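Local coordinates for peptide-43 (Lutzomyia longipalpis, PDB 7JQD), which probably binds the PAC1 receptor as an antagonist, being related to the sand-fly vasodilator maxadilan, at residues B[8-13]-B[29-34]; B[13-18]-B[22-27]. One frame throughout, in Å; residues are numbered along the deposited sequence.

Overall arrangement
Both contacts join helix 3-17 to helix 21-37, and together they cover successive levels of one helical hairpin. Contact 2 (13-18 with 22-27) lies nearer the turn and is nested within the loop that contact 1 (8-13 with 29-34) closes. Their centres are about 9 Å apart. D13 belongs to both, its carboxylate serving a lysine in contact 1 and lying beside the disulfide of contact 2. The two levels also touch directly: K31 CG packs on C14 SG at 3.8 Å, and I11 O lies 3.7 Å from F24 CE1. The chain of another protein reaches residues of both contacts, among them R8, I11, D12 and F24, so the hairpin presents a binding surface beside its helix-helix interface.

Contact 1 (B[8-13]-B[29-34]); sequences RKAIDD and KQKKKE
The carboxylate plane of D13 has K31 NZ above it, displaced 42° from the plane and 3.2 Å from OD2, in a salt bridge between the helices. At the edge of the R8 guanidinium, within its plane, sits CG of the D12 carboxylate, whose OD2 takes the N-H of NE on its syn side at 2.7 Å, though tilted from the carboxylate plane; the pair lies within one helix and also reaches the other protein chain. The D13 and K31 side chains cross at about a right angle. The lysine gets there by bending twice, at chi2 (-38°) and chi4 (64°), which carries its amine along the neighbouring helix to D13. Nearer the backbone the lysine packs through its methylenes: the methyl of A10 rests 3.5 Å from K31 CB, with CG close by. D13 OD1 is also in a salt bridge with R16, and Q17 gives OD2 a weak hydrogen bond. An alanine in place of K31 would keep only CB beside A10 and would probably leave D13 without its charged partner across the interface and A10 less covered. This packing and the salt bridge join the antiparallel helices of a disulfide-linked helical hairpin near its middle.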
# COMPACT_ATOMS: atom_id res chain seq x y z
N ARG B 8 0.53 5.53 3.53
CA ARG B 8 1.22 4.84 4.62
C ARG B 8 1.15 5.64 5.90
O ARG B 8 0.85 5.08 6.97
CB ARG B 8 2.68 4.57 4.25
CG ARG B 8 3.52 4.20 5.45
CD ARG B 8 3.05 2.91 6.06
NE ARG B 8 3.92 2.48 7.16
CZ ARG B 8 5.05 1.81 6.99
NH1 ARG B 8 5.78 1.47 8.04
NH2 ARG B 8 5.47 1.49 5.77
N LYS B 9 1.44 6.94 5.84
CA LYS B 9 1.36 7.76 7.04
C LYS B 9 -0.06 7.77 7.58
O LYS B 9 -0.28 7.58 8.79
CB LYS B 9 1.85 9.18 6.74
CG LYS B 9 3.35 9.32 6.50
CD LYS B 9 3.74 10.79 6.43
CE LYS B 9 5.26 11.00 6.36
NZ LYS B 9 5.68 12.43 6.53
N ALA B 10 -1.05 7.94 6.70
CA ALA B 10 -2.45 7.87 7.11
C ALA B 10 -2.72 6.59 7.89
O ALA B 10 -3.21 6.63 9.03
CB ALA B 10 -3.36 7.95 5.89
N ILE B 11 -2.41 5.43 7.29
CA ILE B 11 -2.66 4.15 7.95
C ILE B 11 -2.16 4.18 9.38
O ILE B 11 -2.90 3.89 10.32
CB ILE B 11 -2.00 2.99 7.17
CG1 ILE B 11 -2.76 2.67 5.89
CG2 ILE B 11 -1.96 1.73 8.04
CD1 ILE B 11 -2.15 1.50 5.10
N ASP B 12 -0.89 4.54 9.58
CA ASP B 12 -0.29 4.38 10.90
C ASP B 12 -0.88 5.38 11.90
O ASP B 12 -1.06 5.06 13.08
CB ASP B 12 1.23 4.52 10.82
CG ASP B 12 1.89 3.32 10.11
OD1 ASP B 12 1.31 2.21 10.16
OD2 ASP B 12 2.99 3.47 9.49
N ASP B 13 -1.20 6.59 11.44
CA ASP B 13 -1.81 7.56 12.33
C ASP B 13 -3.20 7.09 12.75
O ASP B 13 -3.53 7.11 13.93
CB ASP B 13 -1.88 8.92 11.65
CG ASP B 13 -2.30 10.02 12.61
OD1 ASP B 13 -1.50 10.32 13.53
OD2 ASP B 13 -3.42 10.57 12.44
N LYS B 29 -11.03 8.14 6.00
CA LYS B 29 -11.77 9.03 5.11
C LYS B 29 -11.26 10.45 5.21
O LYS B 29 -11.06 11.13 4.19
CB LYS B 29 -13.26 9.00 5.42
CG LYS B 29 -13.98 7.84 4.79
CD LYS B 29 -15.41 7.75 5.29
CE LYS B 29 -16.12 6.57 4.64
NZ LYS B 29 -17.34 6.16 5.39
N GLN B 30 -11.02 10.92 6.44
CA GLN B 30 -10.48 12.26 6.62
C GLN B 30 -9.10 12.40 5.99
O GLN B 30 -8.80 13.43 5.36
CB GLN B 30 -10.44 12.61 8.11
CG GLN B 30 -9.79 13.94 8.41
CD GLN B 30 -10.40 15.13 7.66
OE1 GLN B 30 -11.58 15.15 7.32
NE2 GLN B 30 -9.57 16.15 7.41
N LYS B 31 -8.25 11.37 6.11
CA LYS B 31 -6.90 11.44 5.54
C LYS B 31 -6.93 11.50 4.01
O LYS B 31 -6.03 12.10 3.40
CB LYS B 31 -6.06 10.25 6.00
CG LYS B 31 -5.56 10.33 7.45
CD LYS B 31 -5.16 11.72 7.85
CE LYS B 31 -4.63 11.73 9.26
NZ LYS B 31 -3.39 10.92 9.29
N LYS B 32 -7.94 10.89 3.39
CA LYS B 32 -8.10 11.02 1.95
C LYS B 32 -8.51 12.44 1.55
O LYS B 32 -8.02 12.97 0.54
CB LYS B 32 -9.12 9.99 1.47
CG LYS B 32 -9.29 9.92 -0.02
CD LYS B 32 -9.79 8.56 -0.40
CE LYS B 32 -10.54 8.54 -1.71
NZ LYS B 32 -11.14 7.19 -1.84
N LYS B 33 -9.40 13.08 2.33
CA LYS B 33 -9.80 14.43 1.97
C LYS B 33 -8.64 15.40 2.13
O LYS B 33 -8.44 16.28 1.29
CB LYS B 33 -11.01 14.91 2.76
CG LYS B 33 -12.15 13.91 2.92
CD LYS B 33 -13.22 14.50 3.85
CE LYS B 33 -13.94 13.42 4.66
NZ LYS B 33 -14.10 13.82 6.11
N GLU B 34 -7.83 15.22 3.18
CA GLU B 34 -6.63 16.04 3.32
C GLU B 34 -5.72 15.86 2.11
O GLU B 34 -5.21 16.85 1.56
CB GLU B 34 -5.87 15.69 4.61
CG GLU B 34 -6.79 15.44 5.79
CD GLU B 34 -6.15 15.76 7.11
OE1 GLU B 34 -4.98 15.37 7.30
OE2 GLU B 34 -6.83 16.38 7.96

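Contact 2 (B[13-18]-B[22-27]); sequences DCARQA and SVFKAC
F24 turns the edge of its ring to the first helix, CE1 coming 3.2 Å from A15 N, which lies in the plane of the ring, and 3.8 Å from A15 CB. With CG anti to the backbone N (chi1 -177°), the phenyl group reaches across to helix 3-17, at C14 and A15. C14 CB approaches the same CE1 obliquely at 3.6 Å. Beside the ring, C14 SG and C27 SG are covalently joined at 2.1 Å, and a chi3 of -78° gives the cystine a left-handed twist. Nearer the turn, A18, where the first helix has just ended, lays its methyl against the start of the second: its CB is 3.3 Å from F24 N and 3.7 Å from V23 CB. The Q17 amide lies more loosely by the disulfide, with NE2 4.1 Å from C27 SG. The axes of segments 13-17 and 22-27 approach to 8.6 Å, their directions 145° apart, as an antiparallel pair, and the small A15 and A18 side chains are consistent with so close an approach. Beyond this interface, the F24 ring meets an aromatic side chain of the other protein chain. No hydrogen bond spans the two segments, so cohesion here rests on apolar packing and the disulfide, their one covalent tie, whose reduction would probably leave them held by apolar packing alone.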
# COMPACT_ATOMS: atom_id res chain seq x y z
N ASP B 13 -1.20 6.59 11.44
CA ASP B 13 -1.81 7.56 12.33
C ASP B 13 -3.20 7.09 12.75
O ASP B 13 -3.53 7.11 13.93
CB ASP B 13 -1.88 8.92 11.65
CG ASP B 13 -2.30 10.02 12.61
OD1 ASP B 13 -1.50 10.32 13.53
OD2 ASP B 13 -3.42 10.57 12.44
N CYS B 14 -4.01 6.65 11.78
CA CYS B 14 -5.37 6.24 12.10
C CYS B 14 -5.39 4.96 12.93
O CYS B 14 -6.14 4.87 13.92
CB CYS B 14 -6.18 6.06 10.82
SG CYS B 14 -6.46 7.61 9.94
N ALA B 15 -4.59 3.96 12.55
CA ALA B 15 -4.49 2.71 13.30
C ALA B 15 -4.11 2.94 14.75
O ALA B 15 -4.36 2.06 15.58
CB ALA B 15 -3.47 1.78 12.65
N ARG B 16 -3.52 4.09 15.06
CA ARG B 16 -3.16 4.40 16.43
C ARG B 16 -4.28 5.14 17.17
O ARG B 16 -4.49 4.92 18.37
CB ARG B 16 -1.88 5.23 16.45
CG ARG B 16 -1.74 6.07 17.69
CD ARG B 16 -0.61 7.05 17.55
NE ARG B 16 -0.96 8.09 16.60
CZ ARG B 16 -1.88 9.03 16.84
NH1 ARG B 16 -2.54 9.07 17.99
NH2 ARG B 16 -2.15 9.94 15.91
N GLN B 17 -5.00 6.03 16.49
CA GLN B 17 -6.17 6.66 17.10
C GLN B 17 -7.27 5.64 17.33
O GLN B 17 -7.81 5.53 18.43
CB GLN B 17 -6.69 7.79 16.23
CG GLN B 17 -5.66 8.80 15.87
CD GLN B 17 -6.30 9.98 15.22
OE1 GLN B 17 -7.50 10.21 15.40
NE2 GLN B 17 -5.54 10.71 14.41
N ALA B 18 -7.64 4.90 16.28
CA ALA B 18 -8.86 4.10 16.32
C ALA B 18 -8.63 2.83 17.11
O ALA B 18 -7.60 2.16 16.94
CB ALA B 18 -9.30 3.77 14.89
N SER B 22 -14.58 1.12 12.69
CA SER B 22 -15.36 2.18 12.05
C SER B 22 -14.82 3.55 12.41
O SER B 22 -14.96 4.49 11.62
CB SER B 22 -16.83 2.03 12.44
OG SER B 22 -16.96 1.99 13.84
N VAL B 23 -14.17 3.69 13.56
CA VAL B 23 -13.36 4.89 13.79
C VAL B 23 -12.22 4.95 12.79
O VAL B 23 -11.91 6.01 12.23
CB VAL B 23 -12.84 4.90 15.24
CG1 VAL B 23 -12.10 6.21 15.54
CG2 VAL B 23 -13.98 4.66 16.23
N PHE B 24 -11.57 3.80 12.54
CA PHE B 24 -10.45 3.75 11.61
C PHE B 24 -10.84 4.28 10.24
O PHE B 24 -10.16 5.15 9.68
CB PHE B 24 -9.92 2.32 11.49
CG PHE B 24 -8.71 2.21 10.61
CD1 PHE B 24 -7.47 2.60 11.07
CD2 PHE B 24 -8.83 1.77 9.30
CE1 PHE B 24 -6.37 2.52 10.27
CE2 PHE B 24 -7.72 1.69 8.47
CZ PHE B 24 -6.50 2.06 8.96
N LYS B 25 -11.95 3.76 9.69
CA LYS B 25 -12.38 4.19 8.36
C LYS B 25 -12.61 5.70 8.34
O LYS B 25 -12.28 6.37 7.35
CB LYS B 25 -13.64 3.44 7.94
CG LYS B 25 -13.44 1.94 7.76
CD LYS B 25 -14.75 1.23 7.42
CE LYS B 25 -14.72 -0.25 7.83
NZ LYS B 25 -15.85 -0.59 8.76
N ALA B 26 -13.15 6.24 9.43
CA ALA B 26 -13.50 7.65 9.47
C ALA B 26 -12.25 8.51 9.43
O ALA B 26 -12.12 9.40 8.59
CB ALA B 26 -14.33 7.97 10.71
N CYS B 27 -11.30 8.25 10.34
CA CYS B 27 -10.00 8.90 10.27
C CYS B 27 -9.37 8.71 8.90
O CYS B 27 -8.79 9.65 8.33
CB CYS B 27 -9.10 8.36 11.38
SG CYS B 27 -7.38 8.88 11.29